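Local coordinates for protein phosphoserine phosphatase (Homo sapiens, PDB 6HYY) that catalyses the magnesium-dependent hydrolysis of phosphoserine to serine and phosphate, at residues A[16-19]-A[24-27]; A[102-107]-A[152-157]. All coordinates share one frame; numbering follows the deposited sequence.

Contact 1. Residues A[16-19]-A[24-27]; sequences DVDS and EEGI. With MG (magnesium ion), chain D; SER (serine), chain E.
The carboxylate of Asp18 meets residues 24-27 across its face: Gly26 N stands above the plane, 64° out of it, and donates to Asp18 OD1 at 2.9 Å. Its other oxygen, OD2, takes the amino group of the bound serine and a proton from water 1, which in turn accepts from Ile27 N. The second flat group, the carboxylate of Glu25, is used at its edge. Ser19 OG donates to Glu25 OE2 at 2.7 Å on the anti side, only 16° out of plane, and the same oxygen lies 3.2 Å from Asp18 CB. A bend at chi2 (-97°) folds the glutamate back to reach them. The backbones join as well, through Ser19 N and Glu24 O at 3.1 Å.

Asp16 turns its carboxylate to the ligands instead. Asp16 OD2 binds magnesium at 2.2 Å, and Asp16 OD1 accepts from OG of the bound serine at 2.5 Å. Asp18 enters the metal shell through its backbone O, while Asp175 and three waters complete it. One of these, water 2, donates to Glu25 OE2, making Glu25 a second-shell residue.

The sequence fits the aspartate-rich first motif of haloacid dehalogenase-like hydrolases. The short acidic side chains suit a site where metal and bound serine sit close to the backbone. With Gly26 N on one oxygen and the serine amino group on the other, rotation of the Asp18 carboxylate is probably restricted, which would keep OD2 directed at the amino group of the bound serine.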
# COMPACT_ATOMS: atom_id res chain seq x y z
N ASP A 16 0.97 -1.89 3.41
CA ASP A 16 0.05 -1.11 2.59
C ASP A 16 0.68 0.23 2.24
O ASP A 16 1.40 0.81 3.05
CB ASP A 16 -1.24 -0.93 3.41
CG ASP A 16 -2.22 0.05 2.78
OD1 ASP A 16 -2.58 -0.13 1.62
OD2 ASP A 16 -2.64 0.97 3.50
N VAL A 17 0.41 0.74 1.04
CA VAL A 17 0.96 2.04 0.65
C VAL A 17 0.05 3.21 1.03
O VAL A 17 0.42 4.05 1.86
CB VAL A 17 1.31 2.05 -0.85
CG1 VAL A 17 1.82 3.43 -1.25
CG2 VAL A 17 2.35 0.97 -1.16
N ASP A 18 -1.15 3.29 0.43
CA ASP A 18 -1.98 4.49 0.61
C ASP A 18 -2.41 4.65 2.06
O ASP A 18 -3.02 3.75 2.65
CB ASP A 18 -3.25 4.48 -0.26
CG ASP A 18 -2.98 4.54 -1.77
OD1 ASP A 18 -1.90 4.98 -2.21
OD2 ASP A 18 -3.89 4.14 -2.54
N SER A 19 -2.14 5.83 2.63
CA SER A 19 -2.42 6.23 4.00
C SER A 19 -1.62 5.45 5.03
O SER A 19 -1.82 5.65 6.23
CB SER A 19 -3.92 6.14 4.32
OG SER A 19 -4.63 6.96 3.42
N GLU A 24 -1.11 10.13 1.57
CA GLU A 24 -2.22 10.33 0.66
C GLU A 24 -2.69 8.99 0.07
O GLU A 24 -2.10 7.94 0.31
CB GLU A 24 -1.80 11.30 -0.46
CG GLU A 24 -1.09 12.58 0.02
CD GLU A 24 0.44 12.50 -0.09
OE1 GLU A 24 1.09 13.58 -0.13
OE2 GLU A 24 1.00 11.38 -0.14
N GLU A 25 -3.76 9.05 -0.72
CA GLU A 25 -4.18 7.93 -1.55
C GLU A 25 -3.75 8.24 -2.98
O GLU A 25 -4.13 9.27 -3.54
CB GLU A 25 -5.69 7.71 -1.45
CG GLU A 25 -6.21 7.54 -0.02
CD GLU A 25 -6.37 6.08 0.38
OE1 GLU A 25 -7.14 5.36 -0.29
OE2 GLU A 25 -5.73 5.64 1.38
N GLY A 26 -2.95 7.35 -3.56
CA GLY A 26 -2.34 7.64 -4.85
C GLY A 26 -3.36 7.94 -5.93
O GLY A 26 -3.21 8.89 -6.71
N ILE A 27 -4.43 7.14 -5.99
CA ILE A 27 -5.43 7.35 -7.03
C ILE A 27 -6.12 8.71 -6.87
O ILE A 27 -6.45 9.36 -7.86
CB ILE A 27 -6.44 6.18 -7.06
CG1 ILE A 27 -7.37 6.32 -8.26
CG2 ILE A 27 -7.22 6.11 -5.76
CD1 ILE A 27 -8.10 5.05 -8.64
MG MG D . -4.48 2.00 2.90
N SER E . -5.04 1.87 -2.65
CA SER E . -4.19 0.84 -2.08
C SER E . -5.04 -0.34 -1.61
O SER E . -4.90 -0.75 -0.47
CB SER E . -3.40 1.37 -0.90
OG SER E . -2.15 0.75 -0.73
OXT SER E . -5.90 -0.87 -2.32
O HOH W 1 -4.07 4.51 -5.14
O HOH W 2 -6.10 3.54 3.03
O HOH W 3 -5.36 1.81 1.07
O HOH W 4 -5.80 0.21 3.08

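Contact 2. Residues A[102-107]-A[152-157]. With SER (serine), chain E.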
# COMPACT_ATOMS: atom_id res chain seq x y z
N PHE A 102 8.11 -5.51 1.72
CA PHE A 102 7.32 -5.47 0.49
C PHE A 102 6.32 -4.34 0.59
O PHE A 102 5.92 -3.96 1.69
CB PHE A 102 6.54 -6.79 0.24
CG PHE A 102 7.44 -7.99 0.09
CD1 PHE A 102 7.87 -8.68 1.20
CD2 PHE A 102 7.84 -8.41 -1.16
CE1 PHE A 102 8.72 -9.79 1.07
CE2 PHE A 102 8.72 -9.50 -1.31
CZ PHE A 102 9.13 -10.19 -0.19
N LEU A 103 5.94 -3.80 -0.56
CA LEU A 103 4.87 -2.82 -0.67
C LEU A 103 3.73 -3.44 -1.46
O LEU A 103 3.96 -4.00 -2.54
CB LEU A 103 5.36 -1.54 -1.35
CG LEU A 103 6.51 -0.77 -0.70
CD1 LEU A 103 6.73 0.55 -1.46
CD2 LEU A 103 6.23 -0.50 0.77
N ILE A 104 2.51 -3.33 -0.94
CA ILE A 104 1.33 -3.87 -1.61
C ILE A 104 0.32 -2.75 -1.74
O ILE A 104 0.02 -2.05 -0.77
CB ILE A 104 0.71 -5.07 -0.86
CG1 ILE A 104 1.78 -6.12 -0.56
CG2 ILE A 104 -0.42 -5.67 -1.69
CD1 ILE A 104 1.27 -7.28 0.28
N SER A 105 -0.21 -2.57 -2.95
CA SER A 105 -1.11 -1.45 -3.15
C SER A 105 -2.14 -1.75 -4.24
O SER A 105 -1.83 -2.42 -5.23
CB SER A 105 -0.32 -0.20 -3.53
OG SER A 105 -1.20 0.91 -3.58
N GLY A 106 -3.35 -1.24 -4.04
CA GLY A 106 -4.33 -1.11 -5.10
C GLY A 106 -4.10 0.07 -6.02
O GLY A 106 -4.81 0.21 -7.02
N GLY A 107 -3.13 0.92 -5.69
CA GLY A 107 -2.64 1.95 -6.58
C GLY A 107 -1.75 1.38 -7.66
O GLY A 107 -1.81 0.20 -8.00
N GLY A 152 -9.74 -8.81 -2.19
CA GLY A 152 -8.88 -9.78 -1.56
C GLY A 152 -7.48 -9.85 -2.12
O GLY A 152 -6.76 -10.80 -1.81
N GLY A 153 -7.08 -8.88 -2.94
CA GLY A 153 -5.80 -8.98 -3.62
C GLY A 153 -4.60 -8.99 -2.70
O GLY A 153 -3.58 -9.61 -3.02
N LYS A 154 -4.68 -8.29 -1.57
CA LYS A 154 -3.53 -8.26 -0.67
C LYS A 154 -3.24 -9.64 -0.10
O LYS A 154 -2.08 -10.05 0.01
CB LYS A 154 -3.75 -7.25 0.45
CG LYS A 154 -3.62 -5.82 -0.05
CD LYS A 154 -3.98 -4.81 1.01
CE LYS A 154 -3.81 -3.40 0.47
NZ LYS A 154 -4.60 -2.40 1.27
N GLY A 155 -4.30 -10.39 0.24
CA GLY A 155 -4.09 -11.74 0.72
C GLY A 155 -3.54 -12.65 -0.36
O GLY A 155 -2.70 -13.52 -0.09
N LYS A 156 -3.98 -12.43 -1.60
CA LYS A 156 -3.44 -13.21 -2.71
C LYS A 156 -1.94 -12.95 -2.89
O LYS A 156 -1.18 -13.87 -3.19
CB LYS A 156 -4.19 -12.90 -4.00
CG LYS A 156 -5.67 -13.27 -3.96
CD LYS A 156 -6.32 -13.05 -5.32
CE LYS A 156 -7.82 -13.30 -5.26
NZ LYS A 156 -8.60 -12.03 -5.11
N VAL A 157 -1.52 -11.69 -2.74
CA VAL A 157 -0.10 -11.38 -2.83
C VAL A 157 0.67 -12.13 -1.75
O VAL A 157 1.72 -12.73 -2.01
CB VAL A 157 0.13 -9.86 -2.74
CG1 VAL A 157 1.63 -9.56 -2.59
CG2 VAL A 157 -0.42 -9.18 -3.98
N SER E . -5.04 1.87 -2.65
CA SER E . -4.19 0.84 -2.08
C SER E . -5.04 -0.34 -1.61
O SER E . -4.90 -0.75 -0.47
CB SER E . -3.40 1.37 -0.90
OG SER E . -2.15 0.75 -0.73
OXT SER E . -5.90 -0.87 -2.32
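In the Rossmann-like core of the haloacid dehalogenase fold, the end of strand 100-105 carries motif II and the start of helix 153-165 the motif III lysine; Ile104 packs on Lys154 and Val157 where the two meet. The contact is built from aliphatic carbon. Ile104 spreads its two branches over successive parts of the helix: CG2, anti to the backbone N, rests at 3.6 Å on CG of Lys154, whose chain it crosses at a slant, while Ile104 CD1 meets Val157 CG1 tip to tip at 3.7 Å. A beta-branched residue suits both places, being bulky close to the backbone.

Putting an alanine in place of Ile104 would remove both branches, and is likely to leave a gap beside Lys154 CG and Val157 CG1 without its apolar partner. From CG onward Lys154 runs extended, chi2 and chi3 at 174° and 179°, and this length carries the amino group to the carboxylate of the bound serine, where Lys154 NZ lies 2.4 Å from the ligand's O, too short for the exact length to be trusted. Salt bridges to Asp16 and Asp179 and a hydrogen bond to Thr178 also engage NZ.

On the strand side, the Ser105 side chain sets out away from the helix, and Ser105 OG closes an ST turn by accepting from Gly107 N at 2.9 Å. Ser105 OG also lies 3.0 Å from OG of the bound serine. Gly106 suits its place because a CB there would collide with the ligand's OXT. The lysine is thus packed against hydrocarbon at CG and engaged by oxygen atoms at NZ; with the carboxylates of Asp16, Asp179 and the bound serine around it, an ammonium group would be favourably placed.

Both contacts are buried near the middle of the chain, their centres about 12 Å apart, and both border the bound serine. Contact 1 lies at the end of strand 12-16, joining two neighbouring helix starts by polar bonds beside the metal site. Contact 2 links the adjacent parallel strand 100-105 to a helix far along the sequence, and its direct packing is apolar. They meet through a salt bridge between Asp16 OD1 and Lys154 NZ, while Val17 packs its CG2 against Leu103 and Ser105. Both contacts reach the serine hydroxyl, whereas its amino group is met from contact 1 and its carboxylate from contact 2.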